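Local coordinates for NADH dehydrogenase, putative (Plasmodium falciparum, PDB 5JWC), which probably catalyses the transfer of electrons from NADH to ubiquinone through a bound FAD, as a type II NADH dehydrogenase of the malaria parasite, at residues 77-82 with 156-161; 236-241 with 247-252; 459-464 with 490-495. One frame throughout, in Å; residues are numbered along the deposited sequence.

Contact 1: residues 77-82 with 156-161. With 4W0 (5-fluoro-3-methyl-2-{4-[4-(trifluoromethoxy)benzyl]phenyl}quinolin-4(1H)-one), chain K; 4W0 (5-fluoro-3-methyl-2-{4-[4-(trifluoromethoxy)benzyl]phenyl}quinolin-4(1H)-one), chain L.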
loop_
_atom_site.group_PDB
_atom_site.type_symbol
_atom_site.label_atom_id
_atom_site.label_comp_id
_atom_site.label_asym_id
_atom_site.label_seq_id
_atom_site.Cartn_x
_atom_site.Cartn_y
_atom_site.Cartn_z
ATOM N N LEU A 77 -3.824 -10.699 -5.478
ATOM C CA LEU A 77 -2.491 -10.834 -4.897
ATOM C C LEU A 77 -2.039 -9.462 -4.407
ATOM O O LEU A 77 -2.567 -8.455 -4.855
ATOM C CB LEU A 77 -1.503 -11.382 -5.923
ATOM C CG LEU A 77 -1.799 -12.769 -6.477
ATOM C CD1 LEU A 77 -0.805 -13.081 -7.598
ATOM C CD2 LEU A 77 -1.703 -13.801 -5.375
ATOM N N SER A 78 -1.055 -9.419 -3.514
ATOM C CA SER A 78 -0.579 -8.154 -2.961
ATOM C C SER A 78 0.764 -7.710 -3.558
ATOM O O SER A 78 1.417 -8.441 -4.316
ATOM C CB SER A 78 -0.441 -8.259 -1.440
ATOM O OG SER A 78 0.526 -9.241 -1.099
ATOM N N VAL A 79 1.174 -6.497 -3.204
ATOM C CA VAL A 79 2.395 -5.939 -3.731
ATOM C C VAL A 79 3.622 -6.769 -3.348
ATOM O O VAL A 79 4.581 -6.827 -4.111
ATOM C CB VAL A 79 2.557 -4.476 -3.276
ATOM C CG1 VAL A 79 3.941 -3.922 -3.629
ATOM C CG2 VAL A 79 1.498 -3.636 -3.953
ATOM N N ASN A 80 3.604 -7.417 -2.186
ATOM C CA ASN A 80 4.768 -8.234 -1.795
ATOM C C ASN A 80 5.022 -9.429 -2.721
ATOM O O ASN A 80 6.156 -9.932 -2.802
ATOM C CB ASN A 80 4.624 -8.716 -0.343
ATOM C CG ASN A 80 4.735 -7.566 0.662
ATOM O OD1 ASN A 80 3.800 -7.282 1.407
ATOM N ND2 ASN A 80 5.875 -6.879 0.651
ATOM N N VAL A 81 3.976 -9.903 -3.400
ATOM C CA VAL A 81 4.131 -10.987 -4.372
ATOM C C VAL A 81 4.750 -10.461 -5.651
ATOM O O VAL A 81 5.498 -11.174 -6.316
ATOM C CB VAL A 81 2.776 -11.674 -4.740
ATOM C CG1 VAL A 81 3.003 -12.856 -5.703
ATOM C CG2 VAL A 81 2.071 -12.158 -3.506
ATOM N N CYS A 82 4.474 -9.199 -5.967
ATOM C CA CYS A 82 4.771 -8.650 -7.289
ATOM C C CYS A 82 6.042 -7.802 -7.392
ATOM O O CYS A 82 6.316 -7.231 -8.455
ATOM C CB CYS A 82 3.605 -7.777 -7.758
ATOM S SG CYS A 82 2.040 -8.584 -7.872
ATOM N N LYS A 156 0.892 -0.600 -16.520
ATOM C CA LYS A 156 2.250 -1.000 -16.860
ATOM C C LYS A 156 3.109 -1.290 -15.637
ATOM O O LYS A 156 4.093 -2.019 -15.736
ATOM C CB LYS A 156 2.915 0.053 -17.741
ATOM C CG LYS A 156 3.331 -0.517 -19.107
ATOM C CD LYS A 156 4.506 0.240 -19.677
ATOM C CE LYS A 156 5.713 -0.035 -18.817
ATOM N NZ LYS A 156 6.958 -0.097 -19.550
ATOM N N ASP A 157 2.737 -0.744 -14.481
ATOM C CA ASP A 157 3.579 -0.936 -13.299
ATOM C C ASP A 157 2.730 -1.002 -12.028
ATOM O O ASP A 157 1.506 -0.864 -12.072
ATOM C CB ASP A 157 4.628 0.190 -13.192
ATOM C CG ASP A 157 5.968 -0.290 -12.619
ATOM O OD1 ASP A 157 5.991 -1.181 -11.723
ATOM O OD2 ASP A 157 7.012 0.232 -13.085
ATOM N N ILE A 158 3.388 -1.249 -10.904
ATOM C CA ILE A 158 2.691 -1.398 -9.636
ATOM C C ILE A 158 1.743 -0.226 -9.369
ATOM O O ILE A 158 0.571 -0.433 -9.032
ATOM C CB ILE A 158 3.699 -1.516 -8.479
ATOM C CG1 ILE A 158 4.606 -2.731 -8.695
ATOM C CG2 ILE A 158 2.968 -1.610 -7.148
ATOM C CD1 ILE A 158 3.897 -4.055 -8.562
ATOM N N ASP A 159 2.240 1.002 -9.521
ATOM C CA ASP A 159 1.438 2.187 -9.214
ATOM C C ASP A 159 0.176 2.263 -10.089
ATOM O O ASP A 159 -0.895 2.614 -9.600
ATOM C CB ASP A 159 2.270 3.466 -9.387
ATOM C CG ASP A 159 1.495 4.732 -9.009
ATOM O OD1 ASP A 159 1.451 5.689 -9.824
ATOM O OD2 ASP A 159 0.933 4.786 -7.892
ATOM N N ASP A 160 0.312 1.922 -11.372
ATOM C CA ASP A 160 -0.823 1.895 -12.294
ATOM C C ASP A 160 -1.925 0.968 -11.786
ATOM O O ASP A 160 -3.097 1.330 -11.762
ATOM C CB ASP A 160 -0.405 1.408 -13.686
ATOM C CG ASP A 160 0.591 2.325 -14.373
ATOM O OD1 ASP A 160 0.712 3.499 -13.980
ATOM O OD2 ASP A 160 1.233 1.860 -15.335
ATOM N N ALA A 161 -1.547 -0.245 -11.405
ATOM C CA ALA A 161 -2.536 -1.239 -10.988
ATOM C C ALA A 161 -3.270 -0.794 -9.725
ATOM O O ALA A 161 -4.477 -0.985 -9.595
ATOM C CB ALA A 161 -1.875 -2.580 -10.768
HETATM C C1 4W0 K . 4.169 -0.833 6.159
HETATM C C2 4W0 K . 4.008 -0.363 4.848
HETATM C C3 4W0 K . 4.078 -1.278 3.782
HETATM C C4 4W0 K . 4.302 -2.659 3.985
HETATM C C5 4W0 K . 4.458 -3.111 5.296
HETATM C C6 4W0 K . 4.395 -2.219 6.374
HETATM O O1 4W0 K . 5.284 4.235 -7.070
HETATM C C7 4W0 K . 4.382 -3.624 2.822
HETATM C C8 4W0 K . 4.201 -3.111 1.474
HETATM C C9 4W0 K . 3.987 -1.653 1.305
HETATM C C10 4W0 K . 3.708 -0.975 0.013
HETATM C C11 4W0 K . 2.561 -1.430 -0.634
HETATM C C12 4W0 K . 2.183 -0.865 -1.828
HETATM C C13 4W0 K . 2.937 0.175 -2.313
HETATM C C14 4W0 K . 4.058 0.670 -1.656
HETATM C C15 4W0 K . 4.442 0.087 -0.467
HETATM O O2 4W0 K . 4.586 -4.819 2.982
HETATM N N 4W0 K . 3.899 -0.766 2.419
HETATM C C16 4W0 K . 2.420 0.750 -3.589
HETATM C C17 4W0 K . 3.227 1.649 -4.473
HETATM C C18 4W0 K . 4.414 1.226 -5.051
HETATM C C19 4W0 K . 5.094 2.080 -5.910
HETATM C C20 4W0 K . 4.591 3.345 -6.199
HETATM C C21 4W0 K . 3.383 3.744 -5.625
HETATM C C22 4W0 K . 2.698 2.897 -4.769
HETATM C C23 4W0 K . 4.255 -4.078 0.308
HETATM F F1 4W0 K . 4.675 -4.397 5.512
HETATM C C24 4W0 K . 6.585 4.747 -6.766
HETATM F F2 4W0 K . 6.753 4.661 -5.436
HETATM F F3 4W0 K . 6.696 6.041 -7.134
HETATM F F4 4W0 K . 7.547 4.105 -7.479
HETATM C C1 4W0 L . -3.883 -5.001 -4.009
HETATM C C2 4W0 L . -3.822 -3.773 -3.339
HETATM C C3 4W0 L . -3.843 -3.771 -1.929
HETATM C C4 4W0 L . -3.904 -4.962 -1.176
HETATM C C5 4W0 L . -3.961 -6.178 -1.860
HETATM C C6 4W0 L . -3.941 -6.204 -3.258
HETATM O O1 4W0 L . -5.865 7.299 2.777
HETATM C C7 4W0 L . -3.913 -4.934 0.331
HETATM C C8 4W0 L . -3.848 -3.655 1.012
HETATM C C9 4W0 L . -3.793 -2.427 0.184
HETATM C C10 4W0 L . -3.647 -1.051 0.733
HETATM C C11 4W0 L . -2.478 -0.874 1.467
HETATM C C12 4W0 L . -2.188 0.347 2.021
HETATM C C13 4W0 L . -3.053 1.385 1.790
HETATM C C14 4W0 L . -4.203 1.244 1.021
HETATM C C15 4W0 L . -4.498 0.001 0.478
HETATM O O2 4W0 L . -3.981 -5.952 0.991
HETATM N N 4W0 L . -3.767 -2.481 -1.245
HETATM C C16 4W0 L . -2.607 2.673 2.412
HETATM C C17 4W0 L . -3.514 3.856 2.507
HETATM C C18 4W0 L . -4.694 3.802 3.231
HETATM C C19 4W0 L . -5.477 4.947 3.326
HETATM C C20 4W0 L . -5.074 6.125 2.702
HETATM C C21 4W0 L . -3.880 6.160 1.991
HETATM C C22 4W0 L . -3.094 5.025 1.897
HETATM C C23 4W0 L . -3.848 -3.643 2.527
HETATM F F1 4W0 L . -4.024 -7.310 -1.171
HETATM C C24 4W0 L . -7.136 7.338 2.135
HETATM F F2 4W0 L . -7.073 6.633 0.999
HETATM F F3 4W0 L . -7.529 8.610 1.885
HETATM F F4 4W0 L . -8.057 6.814 2.961
#
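Ile158 meets Val79 and Cys82 with its two methyl ends, and it alone of 156-161 touches 77-82. At the start of 156-161, Lys156 donates its backbone N to Asp160 OD2 at 2.8 Å, the carboxylate accepting on its anti lone pair, while Lys156 NZ turns away to Ala138 O. Asp157 stands at the N-cap position of helix 158-174, yet its side chain makes no capping bond. Its OD1 instead takes the N-H of the next residue, Ile158, and Thr64 OG1; OD2 forms a salt bridge with Arg60. Ile158 then carries the whole contact. With CG2 anti to the backbone N and CG1 beside it (chi1 -60°), the branches part: the Ile158 and Val79 side chains cross obliquely, their CG2 atoms 4.1 Å apart, and Ile158 CD1 lies 3.8 Å from Cys82 CB. Leu69, Leu72, Tyr62 and Thr64 also touch this buried isoleucine. An inhibitor molecule (4W0, chain K) covers the Val79–Ile158 pair: C12 of its central phenyl lies 3.6 Å from Val79 CG2, and C18 of the outer ring 3.8 Å from Ile158 CG2. Asp159 brings OD2 to 3.5 Å from C21 of that outer, trifluoromethoxy-bearing ring. Ala161 closes the first turn, its N bonded to Asp157 O, and its methyl rests on Cys73. A second inhibitor (chain L) meets Leu77 and Ser78. Ile520 of the second subunit packs on Val79, so the pair forms part of an inhibitor pocket beside the subunit interface, floored by apolar branches of residues 79-82 and of the N-terminal turn of helix 158-174.

Contact 2: residues 236-241 with 247-252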
loop_
_atom_site.group_PDB
_atom_site.type_symbol
_atom_site.label_atom_id
_atom_site.label_comp_id
_atom_site.label_asym_id
_atom_site.label_seq_id
_atom_site.Cartn_x
_atom_site.Cartn_y
_atom_site.Cartn_z
ATOM N N ASN A 236 -10.606 -11.666 -32.404
ATOM C CA ASN A 236 -10.291 -12.634 -31.349
ATOM C C ASN A 236 -9.760 -12.018 -30.045
ATOM O O ASN A 236 -8.824 -11.225 -30.072
ATOM C CB ASN A 236 -9.234 -13.629 -31.849
ATOM C CG ASN A 236 -9.768 -14.605 -32.895
ATOM O OD1 ASN A 236 -10.966 -14.795 -33.035
ATOM N ND2 ASN A 236 -8.861 -15.249 -33.610
ATOM N N LEU A 237 -10.313 -12.423 -28.903
ATOM C CA LEU A 237 -9.597 -12.196 -27.645
ATOM C C LEU A 237 -8.408 -13.166 -27.640
ATOM O O LEU A 237 -8.512 -14.256 -28.204
ATOM C CB LEU A 237 -10.497 -12.441 -26.446
ATOM C CG LEU A 237 -11.728 -11.543 -26.428
ATOM C CD1 LEU A 237 -12.615 -11.913 -25.248
ATOM C CD2 LEU A 237 -11.259 -10.098 -26.359
ATOM N N LEU A 238 -7.304 -12.782 -27.002
ATOM C CA LEU A 238 -6.082 -13.589 -26.984
ATOM C C LEU A 238 -5.687 -14.062 -28.393
ATOM O O LEU A 238 -5.600 -15.270 -28.634
ATOM C CB LEU A 238 -6.245 -14.805 -26.057
ATOM C CG LEU A 238 -6.541 -14.555 -24.579
ATOM C CD1 LEU A 238 -6.586 -15.866 -23.819
ATOM C CD2 LEU A 238 -5.482 -13.606 -23.987
ATOM N N PRO A 239 -5.457 -13.114 -29.327
ATOM C CA PRO A 239 -5.209 -13.494 -30.726
ATOM C C PRO A 239 -3.881 -14.239 -30.936
ATOM O O PRO A 239 -3.765 -14.976 -31.909
ATOM C CB PRO A 239 -5.208 -12.145 -31.466
ATOM C CG PRO A 239 -4.775 -11.134 -30.427
ATOM C CD PRO A 239 -5.415 -11.648 -29.132
ATOM N N THR A 240 -2.918 -14.092 -30.030
ATOM C CA THR A 240 -1.650 -14.819 -30.164
ATOM C C THR A 240 -1.695 -16.250 -29.617
ATOM O O THR A 240 -0.722 -16.992 -29.730
ATOM C CB THR A 240 -0.512 -14.078 -29.455
ATOM O OG1 THR A 240 -0.763 -14.084 -28.044
ATOM C CG2 THR A 240 -0.407 -12.624 -29.949
ATOM N N PHE A 241 -2.812 -16.619 -29.006
ATOM C CA PHE A 241 -3.038 -17.985 -28.537
ATOM C C PHE A 241 -3.728 -18.731 -29.686
ATOM O O PHE A 241 -3.935 -18.162 -30.761
ATOM C CB PHE A 241 -3.914 -18.007 -27.267
ATOM C CG PHE A 241 -3.228 -17.496 -26.023
ATOM C CD1 PHE A 241 -3.047 -18.327 -24.928
ATOM C CD2 PHE A 241 -2.771 -16.191 -25.943
ATOM C CE1 PHE A 241 -2.421 -17.862 -23.767
ATOM C CE2 PHE A 241 -2.140 -15.715 -24.793
ATOM C CZ PHE A 241 -1.963 -16.548 -23.706
ATOM N N ASP A 247 -11.798 -18.737 -28.789
ATOM C CA ASP A 247 -13.248 -18.972 -28.754
ATOM C C ASP A 247 -13.712 -19.284 -27.336
ATOM O O ASP A 247 -14.766 -18.828 -26.904
ATOM C CB ASP A 247 -13.670 -20.126 -29.671
ATOM C CG ASP A 247 -13.313 -19.900 -31.120
ATOM O OD1 ASP A 247 -13.226 -18.737 -31.558
ATOM O OD2 ASP A 247 -13.139 -20.915 -31.833
ATOM N N PHE A 248 -12.951 -20.116 -26.632
ATOM C CA PHE A 248 -13.289 -20.469 -25.253
ATOM C C PHE A 248 -13.275 -19.236 -24.338
ATOM O O PHE A 248 -14.131 -19.100 -23.454
ATOM C CB PHE A 248 -12.334 -21.533 -24.716
ATOM C CG PHE A 248 -12.550 -21.870 -23.273
ATOM C CD1 PHE A 248 -13.786 -22.306 -22.825
ATOM C CD2 PHE A 248 -11.514 -21.757 -22.359
ATOM C CE1 PHE A 248 -13.981 -22.617 -21.490
ATOM C CE2 PHE A 248 -11.699 -22.071 -21.036
ATOM C CZ PHE A 248 -12.932 -22.494 -20.591
ATOM N N THR A 249 -12.326 -18.335 -24.572
ATOM C CA THR A 249 -12.238 -17.097 -23.800
ATOM C C THR A 249 -13.454 -16.189 -24.024
ATOM O O THR A 249 -14.040 -15.688 -23.054
ATOM C CB THR A 249 -10.935 -16.318 -24.124
ATOM O OG1 THR A 249 -9.802 -17.155 -23.849
ATOM C CG2 THR A 249 -10.837 -15.068 -23.283
ATOM N N LYS A 250 -13.834 -15.983 -25.289
ATOM C CA LYS A 250 -15.003 -15.163 -25.622
ATOM C C LYS A 250 -16.271 -15.764 -25.019
ATOM O O LYS A 250 -17.151 -15.058 -24.524
ATOM C CB LYS A 250 -15.183 -15.054 -27.147
ATOM C CG LYS A 250 -16.521 -14.416 -27.558
ATOM C CD LYS A 250 -16.520 -13.954 -29.017
ATOM C CE LYS A 250 -15.344 -13.064 -29.363
ATOM N NZ LYS A 250 -15.382 -12.676 -30.808
ATOM N N GLU A 251 -16.357 -17.086 -25.081
ATOM C CA GLU A 251 -17.484 -17.806 -24.521
ATOM C C GLU A 251 -17.533 -17.693 -22.997
ATOM O O GLU A 251 -18.607 -17.528 -22.413
ATOM C CB GLU A 251 -17.412 -19.256 -24.971
ATOM C CG GLU A 251 -18.321 -20.222 -24.271
ATOM C CD GLU A 251 -18.071 -21.637 -24.770
ATOM O OE1 GLU A 251 -17.913 -22.563 -23.935
ATOM O OE2 GLU A 251 -18.000 -21.800 -26.015
ATOM N N ASN A 252 -16.374 -17.785 -22.351
ATOM C CA ASN A 252 -16.337 -17.639 -20.905
ATOM C C ASN A 252 -16.781 -16.211 -20.528
ATOM O O ASN A 252 -17.549 -16.022 -19.586
ATOM C CB ASN A 252 -14.940 -17.953 -20.362
ATOM C CG ASN A 252 -14.958 -18.331 -18.894
ATOM O OD1 ASN A 252 -15.823 -19.090 -18.454
ATOM N ND2 ASN A 252 -14.013 -17.786 -18.118
#
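Leu237 and Leu238 bring consecutive side chains against one face of helix 243-255, and Thr249 receives both. Within the pyridine nucleotide-disulphide oxidoreductase family region, the loop after strand 227-232 thus folds back on the helix it precedes. Leu237 CD1 settles 4.1 Å from Thr249 CG2 and as far from Lys250 CA, so its tip rests against helix backbone as well as a side chain. Leu238 arrives at about a right angle to the threonine, its CD1 3.5 Å from Thr249 OG1. That same methyl sits 4.2 Å above the plane of the Phe241 ring, over its centre, and ties the type I turn from Leu238 to Phe241 to the apolar side. Val201 of helix 198-218 touches Leu237, Leu238 and Thr249, adding to the dense part. By contrast, the exposed side is that of Pro239 and Thr240 at the turn and of Asp247, whose OD1 is bonded to Gln243. Lys250 offers Leu237 its CA and CB and sends NZ to hydrogen bonds with Asn235 O and Thr262 OG1. Thr249 turns OG1 beside its own backbone N (chi1 -58°), hydrogen-bonded to Ile245 O. Its polar atom is thus satisfied within the helix, leaving van der Waals packing against the leucines.

Contact 3: residues 459-464 with 490-495. With TRT (fragment of triton X-100), chain J; 4W0 (5-fluoro-3-methyl-2-{4-[4-(trifluoromethoxy)benzyl]phenyl}quinolin-4(1H)-one), chain M.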
loop_
_atom_site.group_PDB
_atom_site.type_symbol
_atom_site.label_atom_id
_atom_site.label_comp_id
_atom_site.label_asym_id
_atom_site.label_seq_id
_atom_site.Cartn_x
_atom_site.Cartn_y
_atom_site.Cartn_z
ATOM N N GLY A 459 6.012 -21.167 -23.770
ATOM C CA GLY A 459 4.566 -21.156 -23.681
ATOM C C GLY A 459 3.994 -19.935 -22.983
ATOM O O GLY A 459 4.724 -19.117 -22.415
ATOM N N SER A 460 2.674 -19.809 -23.046
ATOM C CA SER A 460 1.963 -18.686 -22.459
ATOM C C SER A 460 0.767 -19.172 -21.664
ATOM O O SER A 460 0.190 -20.221 -21.978
ATOM C CB SER A 460 1.491 -17.718 -23.536
ATOM O OG SER A 460 2.551 -17.369 -24.409
ATOM N N LEU A 461 0.388 -18.373 -20.669
ATOM C CA LEU A 461 -0.675 -18.687 -19.738
ATOM C C LEU A 461 -1.569 -17.474 -19.592
ATOM O O LEU A 461 -1.078 -16.346 -19.576
ATOM C CB LEU A 461 -0.101 -19.022 -18.350
ATOM C CG LEU A 461 -0.221 -20.434 -17.828
ATOM C CD1 LEU A 461 0.784 -21.220 -18.670
ATOM C CD2 LEU A 461 0.165 -20.500 -16.370
ATOM N N ALA A 462 -2.864 -17.696 -19.412
ATOM C CA ALA A 462 -3.757 -16.581 -19.108
ATOM C C ALA A 462 -4.912 -16.998 -18.207
ATOM O O ALA A 462 -5.505 -18.061 -18.398
ATOM C CB ALA A 462 -4.287 -15.962 -20.398
ATOM N N TYR A 463 -5.230 -16.165 -17.218
ATOM C CA TYR A 463 -6.422 -16.365 -16.402
ATOM C C TYR A 463 -7.610 -15.642 -17.039
ATOM O O TYR A 463 -7.515 -14.452 -17.363
ATOM C CB TYR A 463 -6.209 -15.873 -14.964
ATOM C CG TYR A 463 -7.455 -16.076 -14.129
ATOM C CD1 TYR A 463 -7.858 -17.353 -13.758
ATOM C CD2 TYR A 463 -8.242 -14.999 -13.740
ATOM C CE1 TYR A 463 -9.006 -17.558 -13.008
ATOM C CE2 TYR A 463 -9.409 -15.192 -12.996
ATOM C CZ TYR A 463 -9.777 -16.476 -12.631
ATOM O OH TYR A 463 -10.915 -16.704 -11.896
ATOM N N ILE A 464 -8.724 -16.347 -17.252
ATOM C CA ILE A 464 -9.828 -15.749 -18.016
ATOM C C ILE A 464 -11.163 -15.706 -17.257
ATOM O O ILE A 464 -12.230 -15.484 -17.854
ATOM C CB ILE A 464 -10.040 -16.473 -19.388
ATOM C CG1 ILE A 464 -10.558 -17.902 -19.202
ATOM C CG2 ILE A 464 -8.740 -16.459 -20.231
ATOM C CD1 ILE A 464 -11.042 -18.533 -20.503
ATOM N N VAL A 490 1.155 -23.687 -9.830
ATOM C CA VAL A 490 2.381 -24.471 -9.928
ATOM C C VAL A 490 3.383 -23.785 -10.844
ATOM O O VAL A 490 4.585 -23.737 -10.541
ATOM C CB VAL A 490 2.108 -25.905 -10.446
ATOM C CG1 VAL A 490 3.405 -26.592 -10.824
ATOM C CG2 VAL A 490 1.379 -26.710 -9.384
ATOM N N VAL A 491 2.899 -23.248 -11.964
ATOM C CA VAL A 491 3.813 -22.576 -12.874
ATOM C C VAL A 491 4.337 -21.313 -12.217
ATOM O O VAL A 491 5.534 -21.134 -12.078
ATOM C CB VAL A 491 3.157 -22.219 -14.218
ATOM C CG1 VAL A 491 4.062 -21.271 -14.997
ATOM C CG2 VAL A 491 2.868 -23.483 -15.016
ATOM N N TYR A 492 3.439 -20.434 -11.798
ATOM C CA TYR A 492 3.910 -19.145 -11.297
ATOM C C TYR A 492 4.748 -19.221 -10.030
ATOM O O TYR A 492 5.671 -18.419 -9.879
ATOM C CB TYR A 492 2.733 -18.183 -11.099
ATOM C CG TYR A 492 2.524 -17.426 -12.380
ATOM C CD1 TYR A 492 3.505 -16.576 -12.846
ATOM C CD2 TYR A 492 1.397 -17.617 -13.160
ATOM C CE1 TYR A 492 3.361 -15.895 -14.036
ATOM C CE2 TYR A 492 1.234 -16.934 -14.363
ATOM C CZ TYR A 492 2.225 -16.079 -14.795
ATOM O OH TYR A 492 2.087 -15.397 -15.990
ATOM N N ILE A 493 4.483 -20.162 -9.126
ATOM C CA ILE A 493 5.311 -20.163 -7.907
ATOM C C ILE A 493 6.781 -20.493 -8.245
ATOM O O ILE A 493 7.706 -20.029 -7.559
ATOM C CB ILE A 493 4.744 -21.102 -6.799
ATOM C CG1 ILE A 493 5.396 -20.733 -5.454
ATOM C CG2 ILE A 493 4.936 -22.570 -7.131
ATOM C CD1 ILE A 493 4.702 -21.279 -4.241
ATOM N N GLN A 494 7.002 -21.218 -9.341
ATOM C CA GLN A 494 8.372 -21.513 -9.764
ATOM C C GLN A 494 9.013 -20.363 -10.549
ATOM O O GLN A 494 10.236 -20.295 -10.649
ATOM C CB GLN A 494 8.418 -22.781 -10.601
ATOM C CG GLN A 494 7.937 -24.011 -9.864
ATOM C CD GLN A 494 7.827 -25.197 -10.800
ATOM O OE1 GLN A 494 6.733 -25.564 -11.227
ATOM N NE2 GLN A 494 8.962 -25.795 -11.129
ATOM N N LEU A 495 8.197 -19.481 -11.123
ATOM C CA LEU A 495 8.748 -18.338 -11.851
ATOM C C LEU A 495 9.123 -17.166 -10.927
ATOM O O LEU A 495 9.984 -16.348 -11.272
ATOM C CB LEU A 495 7.772 -17.874 -12.940
ATOM C CG LEU A 495 7.470 -18.960 -13.993
ATOM C CD1 LEU A 495 6.492 -18.450 -15.048
ATOM C CD2 LEU A 495 8.769 -19.460 -14.655
HETATM C C25 TRT J . 10.747 -16.887 -16.939
HETATM O O24 TRT J . 9.835 -15.936 -16.478
HETATM C C23 TRT J . 9.277 -15.212 -17.573
HETATM C C22 TRT J . 7.839 -14.925 -17.284
HETATM O O21 TRT J . 7.017 -16.020 -17.776
HETATM C C20 TRT J . 5.672 -15.884 -17.349
HETATM C C19 TRT J . 4.762 -16.783 -18.176
HETATM O O18 TRT J . 4.997 -18.197 -17.970
HETATM C C17 TRT J . 4.397 -18.983 -18.991
HETATM C C16 TRT J . 4.702 -20.488 -18.731
HETATM O O15 TRT J . 6.031 -20.862 -19.201
HETATM C C12 TRT J . 6.513 -21.849 -18.280
HETATM C C13 TRT J . 5.702 -22.993 -18.048
HETATM C C14 TRT J . 6.115 -23.962 -17.123
HETATM C C11 TRT J . 7.708 -21.668 -17.586
HETATM C C10 TRT J . 8.129 -22.646 -16.656
HETATM C C9 TRT J . 7.334 -23.794 -16.428
HETATM C C6 TRT J . 7.789 -24.849 -15.411
HETATM C C8 TRT J . 8.738 -25.881 -16.071
HETATM C C7 TRT J . 8.581 -24.110 -14.332
HETATM C C5 TRT J . 6.495 -25.404 -14.672
HETATM C C1 TRT J . 5.929 -26.889 -14.796
HETATM C C2 TRT J . 5.703 -27.368 -16.244
HETATM C C4 TRT J . 6.777 -27.868 -13.970
HETATM C C3 TRT J . 4.553 -26.893 -14.149
HETATM C C1 4W0 M . -5.589 -15.879 -10.853
HETATM C C2 4W0 M . -6.885 -15.585 -10.399
HETATM C C3 4W0 M . -7.643 -16.567 -9.740
HETATM C C4 4W0 M . -7.122 -17.857 -9.528
HETATM C C5 4W0 M . -5.828 -18.151 -9.978
HETATM C C6 4W0 M . -5.062 -17.177 -10.633
HETATM O O1 4W0 M . -19.894 -16.400 -9.909
HETATM C C7 4W0 M . -7.944 -18.899 -8.817
HETATM C C8 4W0 M . -9.289 -18.581 -8.367
HETATM C C9 4W0 M . -9.823 -17.221 -8.598
HETATM C C10 4W0 M . -11.213 -16.765 -8.212
HETATM C C11 4W0 M . -12.334 -17.374 -8.778
HETATM C C12 4W0 M . -13.619 -16.939 -8.471
HETATM C C13 4W0 M . -13.744 -15.868 -7.615
HETATM C C14 4W0 M . -12.651 -15.244 -7.082
HETATM C C15 4W0 M . -11.376 -15.674 -7.383
HETATM O O2 4W0 M . -7.496 -20.009 -8.622
HETATM N N 4W0 M . -9.016 -16.241 -9.276
HETATM C C16 4W0 M . -15.051 -15.276 -7.180
HETATM C C17 4W0 M . -16.309 -15.579 -7.947
HETATM C C18 4W0 M . -16.391 -15.344 -9.313
HETATM C C19 4W0 M . -17.586 -15.626 -9.972
HETATM C C20 4W0 M . -18.684 -16.105 -9.249
HETATM C C21 4W0 M . -18.597 -16.324 -7.879
HETATM C C22 4W0 M . -17.408 -16.052 -7.230
HETATM C C23 4W0 M . -10.095 -19.643 -7.657
HETATM F F1 4W0 M . -5.326 -19.370 -9.773
HETATM C C24 4W0 M . -19.990 -17.686 -10.472
HETATM F F2 4W0 M . -19.086 -17.780 -11.451
HETATM F F3 4W0 M . -21.217 -17.858 -10.990
HETATM F F4 4W0 M . -19.749 -18.597 -9.518
#
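The Tyr492 ring is approached obliquely by Leu461, whose CD2 lies 4.2 Å from Tyr492 CE2. The detergent fragment also reaches this ring at a slant, its C20 near CE1, while the ring of Trp488 meets it with planes about 55° apart; Phe65, Pro67 and the FAD touch the same tyrosine. A second flat group, Tyr463, faces a different ligand: C2 of the inhibitor's quinolinone (4W0, chain M) sits 3.5 Å above its plane, over the ring centre. Carrying CG anti to the backbone N (chi1 180°), Tyr463 lays that face along the heterocycle, and its OH is held by Asp209 OD2 and His467 N. The direct join between strand 460-465 and helix 484-495, both in the NDH2 C-terminal domain family region, is narrow. Leu461 and Val491 reach for each other tip to tip, with CD2 of the leucine 4.1 Å from CB of the valine. Leu461 adopts an unusual chi1 of -112°, away from the staggered positions, and its other methyl, CD1, is 4.0 Å from C16 of the detergent. Val491 divides its branches likewise: CG1 packs near C16 and CG2 is 3.9 Å from C14 of the aromatic ring. Val490 CG1 meets the branched alkyl end at 3.5 Å from C3. Leu495 CD1 comes 3.3 Å from O18 of the ether chain, and Gly459, whose carbonyl O bonds to Gln425, lies beside C17. The two segments meet through apolar van der Waals packing of Leu461, Val491 and Tyr492. The amphiphilic detergent lies along that apolar surface, with its alkyl end by Val490 and its ether chain by Leu495, consistent with a site suited to a lipid-like molecule close to the flavin.

The three contacts follow one another along the chain, but only contacts 2 and 3 touch. Their centres are 17 Å apart, and Ile464, at the end of 459-464, bridges them: its O is 2.9 Å from Asn252 ND2, a probable hydrogen bond, and its CD1 is 3.6 Å from Phe248 CE2. Contact 1 stands apart, its nearest atoms about 7 Å from contact 3 and about 16 Å from contact 2, without touching. The FAD relates to them unequally. The side chain of Tyr492 is about 4 Å from the FAD. The side chains of Ile158 and Leu238 are each about 10 Å from the FAD. Inhibitor molecules occupy separate pockets at contacts 1 and 3, whereas contact 2 has no ligand beside it.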